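Side-chain contacts in 3-oxoacyl-[acyl-carrier protein] synthase (Thermus thermophilus, PDB 1UB7), which probably catalyses the first condensation of fatty acid synthesis, in which acetyl-CoA and malonyl-ACP give 3-oxobutanoyl-ACP with release of carbon dioxide and CoA: residues Leu5-Tyr10 with Leu317-Ala322; Gly67-Val72 with Ala161-Lys166. One frame throughout, in Å; residues are numbered along the deposited sequence.

Overall arrangement
Both contacts lie on the same side of the chain's centre, with their own centres about 10 Å apart. They share the five-stranded sheet of the first half of the thiolase fold. Strand 3-10 of contact 1 is the neighbour of strand 158-165 of contact 2, and Leu-5 N lies 2.8 Å from Val-163 O, a probable hydrogen bond. Along the chain, both segments of contact 2 fall between the two segments of contact 1. Contact 1 brings the C-terminal tail, beyond strand 311-318 of the second sheet, to the edge strand of the first. Contact 2 belongs to the first sheet alone. Both therefore concern the framework and not the predicted active site.

Contact 1. Residues Leu5-Tyr10 with Leu317-Ala322; sequences LALGAY and LTWGGA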
loop_
_atom_site.group_PDB
_atom_site.type_symbol
_atom_site.label_atom_id
_atom_site.label_comp_id
_atom_site.label_asym_id
_atom_site.label_seq_id
_atom_site.Cartn_x
_atom_site.Cartn_y
_atom_site.Cartn_z
ATOM N N LEU A 5 18.071 7.425 8.976
ATOM C CA LEU A 5 18.657 8.711 9.289
ATOM C C LEU A 5 17.978 9.436 10.455
ATOM O O LEU A 5 18.594 10.289 11.105
ATOM C CB LEU A 5 18.602 9.601 8.050
ATOM C CG LEU A 5 19.125 9.025 6.737
ATOM C CD1 LEU A 5 18.977 10.077 5.648
ATOM C CD2 LEU A 5 20.575 8.588 6.887
ATOM N N ALA A 6 16.716 9.117 10.720
ATOM C CA ALA A 6 15.983 9.776 11.798
ATOM C C ALA A 6 14.821 8.898 12.238
ATOM O O ALA A 6 14.329 8.074 11.457
ATOM C CB ALA A 6 15.456 11.133 11.324
ATOM N N LEU A 7 14.380 9.093 13.479
ATOM C CA LEU A 7 13.289 8.303 14.051
ATOM C C LEU A 7 12.506 9.119 15.064
ATOM O O LEU A 7 13.055 9.995 15.728
ATOM C CB LEU A 7 13.858 7.060 14.745
ATOM C CG LEU A 7 12.977 6.261 15.721
ATOM C CD1 LEU A 7 11.960 5.408 14.956
ATOM C CD2 LEU A 7 13.869 5.370 16.583
ATOM N N GLY A 8 11.217 8.820 15.171
ATOM C CA GLY A 8 10.349 9.491 16.121
ATOM C C GLY A 8 9.113 8.620 16.288
ATOM O O GLY A 8 8.837 7.788 15.419
ATOM N N ALA A 9 8.369 8.783 17.386
ATOM C CA ALA A 9 7.153 7.995 17.617
ATOM C C ALA A 9 6.204 8.727 18.542
ATOM O O ALA A 9 6.572 9.718 19.158
ATOM C CB ALA A 9 7.496 6.615 18.184
ATOM N N TYR A 10 4.979 8.229 18.645
ATOM C CA TYR A 10 3.957 8.878 19.456
ATOM C C TYR A 10 2.881 7.890 19.870
ATOM O O TYR A 10 2.594 6.942 19.142
ATOM C CB TYR A 10 3.296 9.985 18.624
ATOM C CG TYR A 10 2.014 10.564 19.207
ATOM C CD1 TYR A 10 2.050 11.646 20.093
ATOM C CD2 TYR A 10 0.761 10.059 18.836
ATOM C CE1 TYR A 10 0.869 12.217 20.585
ATOM C CE2 TYR A 10 -0.424 10.621 19.321
ATOM C CZ TYR A 10 -0.357 11.701 20.192
ATOM O OH TYR A 10 -1.509 12.286 20.653
ATOM N N LEU A 317 19.773 -4.301 10.535
ATOM C CA LEU A 317 20.233 -2.948 10.270
ATOM C C LEU A 317 21.360 -2.573 11.210
ATOM O O LEU A 317 21.234 -2.731 12.424
ATOM C CB LEU A 317 19.068 -1.980 10.507
ATOM C CG LEU A 317 19.336 -0.479 10.576
ATOM C CD1 LEU A 317 19.720 0.053 9.197
ATOM C CD2 LEU A 317 18.094 0.221 11.082
ATOM N N THR A 318 22.464 -2.089 10.650
ATOM C CA THR A 318 23.589 -1.637 11.457
ATOM C C THR A 318 23.246 -0.169 11.719
ATOM O O THR A 318 23.338 0.671 10.821
ATOM C CB THR A 318 24.924 -1.743 10.690
ATOM O OG1 THR A 318 25.324 -3.121 10.606
ATOM C CG2 THR A 318 26.010 -0.946 11.394
ATOM N N TRP A 319 22.839 0.118 12.956
ATOM C CA TRP A 319 22.420 1.453 13.375
ATOM C C TRP A 319 23.349 2.637 13.081
ATOM O O TRP A 319 24.573 2.506 13.055
ATOM C CB TRP A 319 22.097 1.437 14.875
ATOM C CG TRP A 319 21.116 2.492 15.261
ATOM C CD1 TRP A 319 21.387 3.705 15.829
ATOM C CD2 TRP A 319 19.696 2.459 15.039
ATOM N NE1 TRP A 319 20.223 4.433 15.971
ATOM C CE2 TRP A 319 19.172 3.693 15.493
ATOM C CE3 TRP A 319 18.817 1.508 14.497
ATOM C CZ2 TRP A 319 17.801 4.002 15.422
ATOM C CZ3 TRP A 319 17.451 1.816 14.428
ATOM C CH2 TRP A 319 16.960 3.052 14.888
ATOM N N GLY A 320 22.745 3.799 12.859
ATOM C CA GLY A 320 23.527 4.993 12.616
ATOM C C GLY A 320 24.073 5.156 11.216
ATOM O O GLY A 320 23.443 4.756 10.237
ATOM N N GLY A 321 25.266 5.735 11.134
ATOM C CA GLY A 321 25.902 5.977 9.856
ATOM C C GLY A 321 25.337 7.252 9.261
ATOM O O GLY A 321 25.715 7.647 8.159
ATOM N N ALA A 322 24.438 7.899 10.004
ATOM C CA ALA A 322 23.786 9.124 9.552
ATOM C C ALA A 322 24.796 10.115 9.046
ATOM O O ALA A 322 24.919 10.251 7.812
ATOM C CB ALA A 322 22.984 9.740 10.681
ATOM O OXT ALA A 322 25.464 10.728 9.895
#
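Leu-7 and Trp-319 meet where the two halves of the thiolase fold come together. Leu-7 is on strand 3-10, an outermost strand of the first sheet. Trp-319 directly follows strand 311-318 of the second. The contact has a packed end and a loose end, and no hydrogen bond crosses either. At the packed end Leu-7 has CG anti to the backbone N (chi1 164°). CD2 is the branch that continues the chain outward, and it stands 4.2 Å from Trp-319 CH2. It lies near the plane of the ring, so the methyl meets the indole edge and not its face. Helix 281-292 backs this pair: Leu-286 touches Leu-7, and Val-290 touches the tryptophan. Leu-7 is buried there.

The other end is looser and finishes at solvent. The chain turns through Gly-320 and Gly-321, both with positive phi, and stops at the exposed Ala-322. Glu-297 accepts a hydrogen bond from the backbone N of Gly-321 and helps hold the tail. The terminal carboxylate has a long, weak ion pair with Arg-168. The end of Leu-5 meets the backbone of the last residue. Chi2 of 180° sends CD1 straight on from CA and turns the second methyl, CD2, to the tail, 4.2 Å from Ala-322 CA. The methyl CB of Ala-322 points to the strand and rests 4.4 Å from the carbonyl O of Leu-5.

Contact 2. Residues Gly67-Val72 with Ala161-Lys166; sequences GALEGV and AAVVGK
The backbone N of Val-72 donates to the carbonyl O of Leu-69 at 3.1 Å and closes a type II turn. Gly-71 takes the third place of that turn with phi 91°. A type I turn from Gly-67 to Glu-70 starts two residues earlier and shares Leu-69 and Glu-70 with it. The two turns fold the loop so that Ala-68, Leu-69 and Val-72 all meet one side chain, Val-163 of strand 158-165.

Val-163 divides its two methyls between them. Its CG1 is anti to the backbone N (chi1 167°) and takes Val-72, whose CG2 lies 4.1 Å from it. The two valines approach at a slant. The other methyl, CG2, is 4.1 Å from the carbonyl O of Ala-68 and 4.2 Å from Leu-69 CD2. The CB of Leu-69 points away from the strand, and only the end of the side chain swings back to the valine. The side-chain pairs are apolar, the approach to Ala-68 O is a van der Waals contact, and no hydrogen bond crosses.

Helix 50-64 adds Leu-61 against Ala-68, and Val-58 and Leu-62 against Leu-69. Lys-131 donates a hydrogen bond from NZ to Glu-70 O and also touches Val-72 and Val-163. The loop ends a long beta-alpha-beta crossover, from strand 3-10 through helix 50-64 to the parallel strand 72-78, with strands 158-165 and 131-138 between them in the sheet.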
loop_
_atom_site.group_PDB
_atom_site.type_symbol
_atom_site.label_atom_id
_atom_site.label_comp_id
_atom_site.label_asym_id
_atom_site.label_seq_id
_atom_site.Cartn_x
_atom_site.Cartn_y
_atom_site.Cartn_z
ATOM N N GLY A 67 15.237 19.446 10.695
ATOM C CA GLY A 67 15.572 19.470 9.280
ATOM C C GLY A 67 15.669 18.117 8.601
ATOM O O GLY A 67 16.157 18.018 7.469
ATOM N N ALA A 68 15.192 17.074 9.273
ATOM C CA ALA A 68 15.270 15.719 8.732
ATOM C C ALA A 68 14.446 15.439 7.472
ATOM O O ALA A 68 14.802 14.552 6.695
ATOM C CB ALA A 68 14.915 14.701 9.820
ATOM N N LEU A 69 13.360 16.179 7.252
ATOM C CA LEU A 69 12.533 15.917 6.077
ATOM C C LEU A 69 13.113 16.530 4.823
ATOM O O LEU A 69 12.557 16.401 3.732
ATOM C CB LEU A 69 11.114 16.414 6.289
ATOM C CG LEU A 69 10.355 15.783 7.456
ATOM C CD1 LEU A 69 8.896 16.202 7.390
ATOM C CD2 LEU A 69 10.471 14.281 7.394
ATOM N N GLU A 70 14.247 17.192 4.982
ATOM C CA GLU A 70 14.908 17.810 3.855
ATOM C C GLU A 70 15.428 16.695 2.958
ATOM O O GLU A 70 16.150 15.805 3.417
ATOM C CB GLU A 70 16.068 18.671 4.349
ATOM C CG GLU A 70 16.773 19.437 3.258
ATOM C CD GLU A 70 17.948 20.222 3.792
ATOM O OE1 GLU A 70 17.924 20.556 5.006
ATOM O OE2 GLU A 70 18.881 20.509 3.001
ATOM N N GLY A 71 15.050 16.739 1.685
ATOM C CA GLY A 71 15.510 15.730 0.749
ATOM C C GLY A 71 14.587 14.532 0.644
ATOM O O GLY A 71 14.854 13.599 -0.123
ATOM N N VAL A 72 13.500 14.550 1.411
ATOM C CA VAL A 72 12.550 13.455 1.387
ATOM C C VAL A 72 11.643 13.540 0.154
ATOM O O VAL A 72 10.875 14.491 0.009
ATOM C CB VAL A 72 11.705 13.454 2.683
ATOM C CG1 VAL A 72 10.400 12.665 2.482
ATOM C CG2 VAL A 72 12.528 12.853 3.808
ATOM N N ALA A 161 7.809 6.649 12.999
ATOM C CA ALA A 161 8.315 7.080 11.709
ATOM C C ALA A 161 9.824 7.091 11.647
ATOM O O ALA A 161 10.519 7.286 12.643
ATOM C CB ALA A 161 7.800 8.469 11.394
ATOM N N ALA A 162 10.335 6.906 10.450
ATOM C CA ALA A 162 11.763 6.942 10.272
ATOM C C ALA A 162 12.050 7.475 8.884
ATOM O O ALA A 162 11.225 7.364 7.977
ATOM C CB ALA A 162 12.340 5.545 10.431
ATOM N N VAL A 163 13.212 8.069 8.715
ATOM C CA VAL A 163 13.568 8.553 7.399
ATOM C C VAL A 163 14.620 7.587 6.913
ATOM O O VAL A 163 15.596 7.333 7.619
ATOM C CB VAL A 163 14.163 9.965 7.449
ATOM C CG1 VAL A 163 14.809 10.306 6.110
ATOM C CG2 VAL A 163 13.075 10.962 7.774
ATOM N N VAL A 164 14.414 7.011 5.734
ATOM C CA VAL A 164 15.407 6.093 5.197
ATOM C C VAL A 164 16.213 6.825 4.120
ATOM O O VAL A 164 15.646 7.512 3.260
ATOM C CB VAL A 164 14.732 4.824 4.607
ATOM C CG1 VAL A 164 15.761 3.945 3.948
ATOM C CG2 VAL A 164 14.024 4.056 5.717
ATOM N N GLY A 165 17.535 6.698 4.187
ATOM C CA GLY A 165 18.396 7.352 3.213
ATOM C C GLY A 165 19.800 6.765 3.164
ATOM O O GLY A 165 20.106 5.813 3.888
ATOM N N LYS A 166 20.658 7.315 2.305
ATOM C CA LYS A 166 22.029 6.814 2.207
ATOM C C LYS A 166 22.768 7.054 3.516
ATOM O O LYS A 166 22.687 8.144 4.080
ATOM C CB LYS A 166 22.794 7.519 1.079
ATOM C CG LYS A 166 22.283 7.228 -0.337
ATOM C CD LYS A 166 22.694 5.848 -0.860
ATOM C CE LYS A 166 22.354 5.715 -2.344
ATOM N NZ LYS A 166 22.905 4.479 -2.976
#